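Local coordinates for uncharacterized protein (Magnetospirillum magneticum AMB-1, PDB 5MU5) that probably glycosylates flagellin as a Maf glycosyltransferase, and is involved in forming the bacterial flagellum, at residues 110-115 against 606-611; 273-278 against 297-302; 293-298 against 313-318. One frame throughout, in Å; residues are numbered along the deposited sequence.

Interaction 1. Residues 110-115 against 606-611; sequences LSFLQH and DYYVKR
Where the small antiparallel sheet of strands 111-112 and 612-613 meets the end of helix 589-609, F112 and L113 lie against Y608 and R611. The backbone holds the two segments together first: L113 N donates to R611 O at 2.8 Å, and the CA of F112 leans on the same oxygen in a CA-H...O contact, so one carbonyl serves two neighbours. Beside this, Y608 turns its ring edge to the face of F112, an edge-to-face pair with centroids 5.3 Å apart and planes at 73°. CD1 of Y608 sits over that face, while Y608 O lies in the plane of the F112 ring at its edge, 3.6 Å from CD1 of F112. The contact joins the Maf N-terminal domain to the helical bundle domain, and F621 of helix 618-646 adds a second edge-to-face partner for F112. R611 reaches along the other segment, its aliphatic carbons passing L113 O and its chain extended from CG to NE (chi2 173°, chi3 176°), which carries NE to Q114 O for a bond of 3.0 Å; the oxygen lies in the guanidinium plane, but the nitrogen stands above the plane of that carbonyl. On the same group NH1 bonds to Y607 O at 2.9 Å and forms a salt bridge with D208, while CE1 of Y607 lies 3.2 Å above the guanidinium plane of R611.

Interaction 2. Residues 273-278 against 297-302; sequences TPVFIV and RAVIIS
The ring of F276 carries the methyl of A298 over the centre of one face, a CH-pi contact with CB 3.8 Å from the centroid and 10° off the normal; I300 CD1 comes in obliquely, 3.5 Å from CD2 of F276. F412 of the adjoining strand makes an edge-to-face pair with the same ring. These groups belong to a beta-alpha-beta unit, in which strands 275-278 and 299-303 run parallel and helix 284-294 makes the crossover. Four backbone bonds zip the strands: V299 N to P274 O, F276 N to V299 O, I301 N to F276 O and V278 N to I301 O, all 2.8 to 2.9 Å. F276 and V278 share one side of the sheet with I300 and S302, whose OG bonds to Q320. An alanine in place of F276 is likely to leave the A298 methyl and the I300 tip without their ring, opening a gap in this buried layer. V275, I277, V299 and I301 face the other way. There V275 holds CG2 anti to its own N and CG1 between N and the carbonyl carbon (chi1 72°), which brings CG2 to I301 CD1 at 3.4 Å, tighter than usual van der Waals contact.

Interaction 3. Residues 293-298 against 313-318; sequences ANQDRA and NGIQPD
Q295 bridges to the backbone of G314 and Q316 with both ends of its amide, near the C-terminal end of helix 284-294. OE1 accepts from Q316 N at 2.9 Å, the donor lying in the carbonyl plane, and NE2 donates to a lone pair of G314 O at 3.2 Å along a nearly straight bond, 170° at the hydrogen. That oxygen also lies within 4° of the amide plane. Two bonds to residues on either side of I315 set the flip of the amide and stop it turning. CG of Q295 stands between the backbone N and the carbonyl carbon (chi1 74°), and beyond it the chain runs straight out to the other segment. This is the close part, backed by I315, whose CA and CG2 lie at 3.5 and 3.8 Å from OE1 of Q295. G314, on the solvent side of the contact, has positive phi as the C-prime residue of a Schellman motif that ends helix 307-312. The rest is looser: A298 and D318 approach only as A298 O to D318 OD2, 3.6 Å apart, and OD2 is instead occupied by I300 N and by K518 in a salt bridge. I315 packs on I291 and K292 of helix 284-294 and on L310 of helix 307-312, while D318 leads into strand 319-322, next to strand 299-303 in the sheet.

In the fold
From the N terminus, the chain first passes residues 110-115, which wait almost five hundred residues for their mates at 606-611. Interaction 1 therefore closes a very long loop, joining the N-terminal domain to the C-terminal helical bundle, and both other contacts nest inside it. Within the MptE-like region, interaction 2 closes a short loop around helix 284-294; interaction 3 begins on the stretch where interaction 2 ends, the two sharing R297 and A298, and spans strand 299-303 and helix 307-312. Their centres lie about 8 Å apart, and they touch. Interaction 1 sits on the opposite side of the chain's centre, its centre about 57 Å from that of interaction 2.

Interaction 1. Residues 110-115 against 606-611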
loop_
_atom_site.group_PDB
_atom_site.type_symbol
_atom_site.label_atom_id
_atom_site.label_comp_id
_atom_site.label_asym_id
_atom_site.label_seq_id
_atom_site.Cartn_x
_atom_site.Cartn_y
_atom_site.Cartn_z
ATOM N N LEU A 110 -24.117 -23.641 -14.828
ATOM C CA LEU A 110 -23.451 -23.527 -13.554
ATOM C C LEU A 110 -24.036 -22.343 -12.807
ATOM O O LEU A 110 -24.535 -21.390 -13.420
ATOM C CB LEU A 110 -21.952 -23.310 -13.753
ATOM C CG LEU A 110 -21.253 -24.332 -14.638
ATOM C CD1 LEU A 110 -19.783 -23.947 -14.764
ATOM C CD2 LEU A 110 -21.392 -25.736 -14.091
ATOM N N SER A 111 -23.992 -22.421 -11.480
ATOM C CA SER A 111 -24.346 -21.292 -10.635
ATOM C C SER A 111 -23.316 -21.180 -9.508
ATOM O O SER A 111 -22.355 -21.953 -9.446
ATOM C CB SER A 111 -25.745 -21.458 -10.080
ATOM O OG SER A 111 -25.787 -22.634 -9.305
ATOM N N PHE A 112 -23.514 -20.212 -8.627
ATOM C CA PHE A 112 -22.525 -19.898 -7.608
ATOM C C PHE A 112 -23.151 -19.816 -6.236
ATOM O O PHE A 112 -24.093 -19.091 -6.037
ATOM C CB PHE A 112 -21.835 -18.594 -7.977
ATOM C CG PHE A 112 -21.084 -18.684 -9.274
ATOM C CD1 PHE A 112 -19.822 -19.261 -9.313
ATOM C CD2 PHE A 112 -21.668 -18.284 -10.458
ATOM C CE1 PHE A 112 -19.134 -19.396 -10.502
ATOM C CE2 PHE A 112 -20.976 -18.408 -11.656
ATOM C CZ PHE A 112 -19.711 -18.968 -11.675
ATOM N N LEU A 113 -22.637 -20.604 -5.300
ATOM C CA LEU A 113 -23.080 -20.539 -3.932
ATOM C C LEU A 113 -22.573 -19.257 -3.283
ATOM O O LEU A 113 -21.563 -18.687 -3.689
ATOM C CB LEU A 113 -22.506 -21.705 -3.150
ATOM C CG LEU A 113 -22.798 -23.118 -3.607
ATOM C CD1 LEU A 113 -21.843 -24.045 -2.880
ATOM C CD2 LEU A 113 -24.253 -23.495 -3.340
ATOM N N GLN A 114 -23.257 -18.828 -2.234
ATOM C CA GLN A 114 -22.809 -17.676 -1.463
ATOM C C GLN A 114 -21.483 -18.023 -0.779
ATOM O O GLN A 114 -20.557 -17.249 -0.794
ATOM C CB GLN A 114 -23.849 -17.306 -0.404
ATOM C CG GLN A 114 -23.570 -15.960 0.263
ATOM C CD GLN A 114 -24.314 -15.750 1.586
ATOM O OE1 GLN A 114 -25.241 -16.481 1.935
ATOM N NE2 GLN A 114 -23.898 -14.735 2.327
ATOM N N HIS A 115 -21.408 -19.205 -0.182
ATOM C CA HIS A 115 -20.223 -19.635 0.546
ATOM C C HIS A 115 -19.738 -20.927 -0.065
ATOM O O HIS A 115 -20.541 -21.718 -0.548
ATOM C CB HIS A 115 -20.544 -19.856 2.042
ATOM C CG HIS A 115 -21.015 -18.621 2.753
ATOM N ND1 HIS A 115 -20.321 -17.427 2.704
ATOM C CD2 HIS A 115 -22.090 -18.398 3.549
ATOM C CE1 HIS A 115 -20.956 -16.519 3.423
ATOM N NE2 HIS A 115 -22.035 -17.082 3.942
ATOM N N ASP A 606 -10.592 -16.781 -8.344
ATOM C CA ASP A 606 -10.372 -17.574 -7.148
ATOM C C ASP A 606 -11.624 -17.579 -6.270
ATOM O O ASP A 606 -11.988 -18.602 -5.680
ATOM C CB ASP A 606 -9.175 -17.047 -6.362
ATOM C CG ASP A 606 -9.037 -17.719 -5.016
ATOM O OD1 ASP A 606 -8.586 -18.898 -4.959
ATOM O OD2 ASP A 606 -9.412 -17.071 -3.997
ATOM N N TYR A 607 -12.277 -16.427 -6.191
ATOM C CA TYR A 607 -13.485 -16.295 -5.425
ATOM C C TYR A 607 -14.567 -17.213 -6.000
ATOM O O TYR A 607 -15.207 -17.974 -5.268
ATOM C CB TYR A 607 -13.968 -14.835 -5.414
ATOM C CG TYR A 607 -15.239 -14.648 -4.621
ATOM C CD1 TYR A 607 -15.201 -14.387 -3.260
ATOM C CD2 TYR A 607 -16.475 -14.775 -5.231
ATOM C CE1 TYR A 607 -16.371 -14.242 -2.527
ATOM C CE2 TYR A 607 -17.646 -14.629 -4.518
ATOM C CZ TYR A 607 -17.593 -14.357 -3.163
ATOM O OH TYR A 607 -18.773 -14.222 -2.456
ATOM N N TYR A 608 -14.758 -17.162 -7.311
ATOM C CA TYR A 608 -15.865 -17.908 -7.914
ATOM C C TYR A 608 -15.641 -19.412 -8.082
ATOM O O TYR A 608 -16.603 -20.181 -7.951
ATOM C CB TYR A 608 -16.345 -17.231 -9.202
ATOM C CG TYR A 608 -17.042 -15.904 -8.919
ATOM C CD1 TYR A 608 -18.307 -15.880 -8.353
ATOM C CD2 TYR A 608 -16.432 -14.679 -9.209
ATOM C CE1 TYR A 608 -18.957 -14.681 -8.092
ATOM C CE2 TYR A 608 -17.068 -13.483 -8.944
ATOM C CZ TYR A 608 -18.329 -13.491 -8.387
ATOM O OH TYR A 608 -18.990 -12.321 -8.109
ATOM N N VAL A 609 -14.403 -19.856 -8.337
ATOM C CA VAL A 609 -14.178 -21.305 -8.482
ATOM C C VAL A 609 -14.484 -22.120 -7.219
ATOM O O VAL A 609 -14.895 -23.276 -7.318
ATOM C CB VAL A 609 -12.750 -21.705 -8.922
ATOM C CG1 VAL A 609 -12.502 -21.284 -10.331
ATOM C CG2 VAL A 609 -11.694 -21.149 -7.989
ATOM N N LYS A 610 -14.233 -21.549 -6.047
ATOM C CA LYS A 610 -14.580 -22.214 -4.797
ATOM C C LYS A 610 -16.095 -22.338 -4.582
ATOM O O LYS A 610 -16.520 -23.087 -3.740
ATOM C CB LYS A 610 -14.103 -21.399 -3.603
ATOM C CG LYS A 610 -12.626 -21.226 -3.433
ATOM C CD LYS A 610 -12.437 -20.552 -2.088
ATOM C CE LYS A 610 -11.084 -19.898 -2.004
ATOM N NZ LYS A 610 -11.080 -18.605 -2.740
ATOM N N ARG A 611 -16.878 -21.549 -5.300
ATOM C CA ARG A 611 -18.314 -21.444 -5.074
ATOM C C ARG A 611 -19.140 -21.983 -6.230
ATOM O O ARG A 611 -20.367 -21.997 -6.176
ATOM C CB ARG A 611 -18.658 -19.971 -4.825
ATOM C CG ARG A 611 -18.115 -19.455 -3.497
ATOM C CD ARG A 611 -18.313 -17.959 -3.342
ATOM N NE ARG A 611 -17.877 -17.470 -2.026
ATOM C CZ ARG A 611 -16.605 -17.325 -1.649
ATOM N NH1 ARG A 611 -15.588 -17.624 -2.458
ATOM N NH2 ARG A 611 -16.338 -16.849 -0.452
#

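Interaction 2. Residues 273-278 against 297-302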
loop_
_atom_site.group_PDB
_atom_site.type_symbol
_atom_site.label_atom_id
_atom_site.label_comp_id
_atom_site.label_asym_id
_atom_site.label_seq_id
_atom_site.Cartn_x
_atom_site.Cartn_y
_atom_site.Cartn_z
ATOM N N THR A 273 15.866 30.673 5.942
ATOM C CA THR A 273 14.684 31.439 5.567
ATOM C C THR A 273 13.451 30.598 5.904
ATOM O O THR A 273 13.406 29.410 5.594
ATOM C CB THR A 273 14.646 31.760 4.062
ATOM O OG1 THR A 273 15.840 32.437 3.697
ATOM C CG2 THR A 273 13.476 32.664 3.722
ATOM N N PRO A 274 12.456 31.206 6.551
ATOM C CA PRO A 274 11.269 30.411 6.816
ATOM C C PRO A 274 10.471 30.166 5.553
ATOM O O PRO A 274 10.577 30.911 4.598
ATOM C CB PRO A 274 10.459 31.256 7.809
ATOM C CG PRO A 274 11.093 32.582 7.844
ATOM C CD PRO A 274 12.352 32.581 7.040
ATOM N N VAL A 275 9.673 29.119 5.568
ATOM C CA VAL A 275 8.810 28.804 4.459
ATOM C C VAL A 275 7.350 28.789 4.933
ATOM O O VAL A 275 7.036 28.315 6.032
ATOM C CB VAL A 275 9.229 27.471 3.790
ATOM C CG1 VAL A 275 8.890 26.285 4.670
ATOM C CG2 VAL A 275 8.534 27.326 2.449
ATOM N N PHE A 276 6.481 29.364 4.103
ATOM C CA PHE A 276 5.052 29.350 4.317
ATOM C C PHE A 276 4.451 28.348 3.365
ATOM O O PHE A 276 4.562 28.520 2.147
ATOM C CB PHE A 276 4.403 30.694 4.030
ATOM C CG PHE A 276 4.794 31.780 4.965
ATOM C CD1 PHE A 276 5.538 31.527 6.123
ATOM C CD2 PHE A 276 4.382 33.058 4.708
ATOM C CE1 PHE A 276 5.857 32.545 6.977
ATOM C CE2 PHE A 276 4.707 34.083 5.566
ATOM C CZ PHE A 276 5.442 33.832 6.693
ATOM N N ILE A 277 3.848 27.302 3.927
ATOM C CA ILE A 277 3.199 26.251 3.151
ATOM C C ILE A 277 1.727 26.544 3.206
ATOM O O ILE A 277 1.153 26.602 4.279
ATOM C CB ILE A 277 3.527 24.874 3.724
ATOM C CG1 ILE A 277 5.004 24.583 3.452
ATOM C CG2 ILE A 277 2.667 23.804 3.073
ATOM C CD1 ILE A 277 5.624 23.589 4.387
ATOM N N VAL A 278 1.130 26.747 2.043
ATOM C CA VAL A 278 -0.222 27.234 1.966
ATOM C C VAL A 278 -1.107 26.228 1.272
ATOM O O VAL A 278 -0.904 25.929 0.111
ATOM C CB VAL A 278 -0.298 28.557 1.173
ATOM C CG1 VAL A 278 -1.688 29.136 1.254
ATOM C CG2 VAL A 278 0.700 29.567 1.719
ATOM N N ARG A 297 10.221 38.225 2.903
ATOM C CA ARG A 297 11.246 37.513 3.660
ATOM C C ARG A 297 10.905 36.061 4.052
ATOM O O ARG A 297 11.523 35.477 4.952
ATOM C CB ARG A 297 11.644 38.308 4.892
ATOM C CG ARG A 297 10.556 38.477 5.933
ATOM C CD ARG A 297 11.020 39.472 6.983
ATOM N NE ARG A 297 9.910 40.026 7.747
ATOM C CZ ARG A 297 9.056 40.941 7.289
ATOM N NH1 ARG A 297 9.166 41.414 6.044
ATOM N NH2 ARG A 297 8.073 41.377 8.074
ATOM N N ALA A 298 9.950 35.464 3.356
ATOM C CA ALA A 298 9.649 34.049 3.529
ATOM C C ALA A 298 9.414 33.413 2.175
ATOM O O ALA A 298 8.962 34.072 1.245
ATOM C CB ALA A 298 8.429 33.863 4.407
ATOM N N VAL A 299 9.686 32.119 2.063
ATOM C CA VAL A 299 9.447 31.433 0.803
ATOM C C VAL A 299 8.003 30.974 0.811
ATOM O O VAL A 299 7.588 30.358 1.774
ATOM C CB VAL A 299 10.427 30.264 0.643
ATOM C CG1 VAL A 299 10.043 29.376 -0.537
ATOM C CG2 VAL A 299 11.832 30.840 0.493
ATOM N N ILE A 300 7.237 31.311 -0.228
ATOM C CA ILE A 300 5.835 30.911 -0.310
ATOM C C ILE A 300 5.705 29.656 -1.164
ATOM O O ILE A 300 6.042 29.671 -2.346
ATOM C CB ILE A 300 4.948 31.985 -0.947
ATOM C CG1 ILE A 300 5.123 33.345 -0.274
ATOM C CG2 ILE A 300 3.489 31.551 -0.913
ATOM C CD1 ILE A 300 4.895 33.367 1.216
ATOM N N ILE A 301 5.249 28.572 -0.547
ATOM C CA ILE A 301 4.988 27.332 -1.246
ATOM C C ILE A 301 3.469 27.187 -1.329
ATOM O O ILE A 301 2.778 27.031 -0.312
ATOM C CB ILE A 301 5.642 26.140 -0.538
ATOM C CG1 ILE A 301 7.154 26.302 -0.609
ATOM C CG2 ILE A 301 5.226 24.828 -1.191
ATOM C CD1 ILE A 301 7.937 25.134 -0.082
ATOM N N SER A 302 2.956 27.287 -2.549
ATOM C CA SER A 302 1.541 27.216 -2.818
ATOM C C SER A 302 1.222 25.798 -3.194
ATOM O O SER A 302 1.820 25.254 -4.102
ATOM C CB SER A 302 1.168 28.149 -3.978
ATOM O OG SER A 302 -0.223 28.056 -4.274
#

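Interaction 3. Residues 293-298 against 313-318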
loop_
_atom_site.group_PDB
_atom_site.type_symbol
_atom_site.label_atom_id
_atom_site.label_comp_id
_atom_site.label_asym_id
_atom_site.label_seq_id
_atom_site.Cartn_x
_atom_site.Cartn_y
_atom_site.Cartn_z
ATOM N N ALA A 293 2.238 40.596 4.280
ATOM C CA ALA A 293 3.219 41.454 4.944
ATOM C C ALA A 293 4.579 40.785 5.115
ATOM O O ALA A 293 5.565 41.467 5.343
ATOM C CB ALA A 293 2.693 41.889 6.305
ATOM N N ASN A 294 4.638 39.468 4.981
ATOM C CA ASN A 294 5.890 38.748 5.159
ATOM C C ASN A 294 6.463 38.091 3.900
ATOM O O ASN A 294 7.551 37.541 3.950
ATOM C CB ASN A 294 5.709 37.690 6.251
ATOM C CG ASN A 294 5.678 38.296 7.629
ATOM O OD1 ASN A 294 6.721 38.558 8.222
ATOM N ND2 ASN A 294 4.480 38.521 8.155
ATOM N N GLN A 295 5.764 38.163 2.774
ATOM C CA GLN A 295 6.203 37.436 1.591
ATOM C C GLN A 295 7.566 37.872 1.089
ATOM O O GLN A 295 8.244 37.100 0.401
ATOM C CB GLN A 295 5.186 37.518 0.453
ATOM C CG GLN A 295 5.132 38.857 -0.248
ATOM C CD GLN A 295 4.136 38.839 -1.379
ATOM O OE1 GLN A 295 4.194 37.982 -2.244
ATOM N NE2 GLN A 295 3.211 39.782 -1.374
ATOM N N ASP A 296 7.978 39.086 1.435
ATOM C CA ASP A 296 9.302 39.563 1.041
ATOM C C ASP A 296 10.476 38.825 1.735
ATOM O O ASP A 296 11.593 38.791 1.183
ATOM C CB ASP A 296 9.414 41.085 1.212
ATOM C CG ASP A 296 9.252 41.528 2.651
ATOM O OD1 ASP A 296 8.634 40.788 3.461
ATOM O OD2 ASP A 296 9.731 42.639 2.979
ATOM N N ARG A 297 10.221 38.225 2.903
ATOM C CA ARG A 297 11.246 37.513 3.660
ATOM C C ARG A 297 10.905 36.061 4.052
ATOM O O ARG A 297 11.523 35.477 4.952
ATOM C CB ARG A 297 11.644 38.308 4.892
ATOM C CG ARG A 297 10.556 38.477 5.933
ATOM C CD ARG A 297 11.020 39.472 6.983
ATOM N NE ARG A 297 9.910 40.026 7.747
ATOM C CZ ARG A 297 9.056 40.941 7.289
ATOM N NH1 ARG A 297 9.166 41.414 6.044
ATOM N NH2 ARG A 297 8.073 41.377 8.074
ATOM N N ALA A 298 9.950 35.464 3.356
ATOM C CA ALA A 298 9.649 34.049 3.529
ATOM C C ALA A 298 9.414 33.413 2.175
ATOM O O ALA A 298 8.962 34.072 1.245
ATOM C CB ALA A 298 8.429 33.863 4.407
ATOM N N ASN A 313 -4.946 38.010 -3.960
ATOM C CA ASN A 313 -4.534 38.998 -2.942
ATOM C C ASN A 313 -3.162 39.626 -3.175
ATOM O O ASN A 313 -2.619 40.287 -2.286
ATOM C CB ASN A 313 -4.555 38.336 -1.559
ATOM C CG ASN A 313 -5.962 38.044 -1.076
ATOM O OD1 ASN A 313 -6.624 38.912 -0.531
ATOM N ND2 ASN A 313 -6.407 36.813 -1.249
ATOM N N GLY A 314 -2.596 39.411 -4.358
ATOM C CA GLY A 314 -1.301 39.958 -4.690
ATOM C C GLY A 314 -0.164 39.321 -3.916
ATOM O O GLY A 314 0.747 40.006 -3.456
ATOM N N ILE A 315 -0.215 38.005 -3.762
ATOM C CA ILE A 315 0.859 37.281 -3.096
ATOM C C ILE A 315 1.481 36.393 -4.145
ATOM O O ILE A 315 0.786 35.631 -4.790
ATOM C CB ILE A 315 0.330 36.458 -1.921
ATOM C CG1 ILE A 315 -0.255 37.404 -0.849
ATOM C CG2 ILE A 315 1.435 35.573 -1.366
ATOM C CD1 ILE A 315 -1.088 36.727 0.235
ATOM N N GLN A 316 2.787 36.514 -4.334
ATOM C CA GLN A 316 3.492 35.733 -5.342
ATOM C C GLN A 316 4.050 34.423 -4.757
ATOM O O GLN A 316 4.953 34.444 -3.952
ATOM C CB GLN A 316 4.636 36.577 -5.919
ATOM C CG GLN A 316 5.550 35.855 -6.903
ATOM C CD GLN A 316 4.825 35.391 -8.158
ATOM O OE1 GLN A 316 4.150 36.177 -8.821
ATOM N NE2 GLN A 316 4.973 34.115 -8.498
ATOM N N PRO A 317 3.497 33.271 -5.155
ATOM C CA PRO A 317 4.166 32.037 -4.764
ATOM C C PRO A 317 5.577 31.959 -5.340
ATOM O O PRO A 317 5.802 32.374 -6.466
ATOM C CB PRO A 317 3.325 30.935 -5.414
ATOM C CG PRO A 317 2.053 31.559 -5.794
ATOM C CD PRO A 317 2.267 33.030 -5.918
ATOM N N ASP A 318 6.512 31.426 -4.574
ATOM C CA ASP A 318 7.849 31.158 -5.065
ATOM C C ASP A 318 7.811 29.798 -5.738
ATOM O O ASP A 318 8.400 29.587 -6.801
ATOM C CB ASP A 318 8.825 31.194 -3.908
ATOM C CG ASP A 318 8.937 32.608 -3.279
ATOM O OD1 ASP A 318 9.527 33.489 -3.943
ATOM O OD2 ASP A 318 8.460 32.828 -2.126
#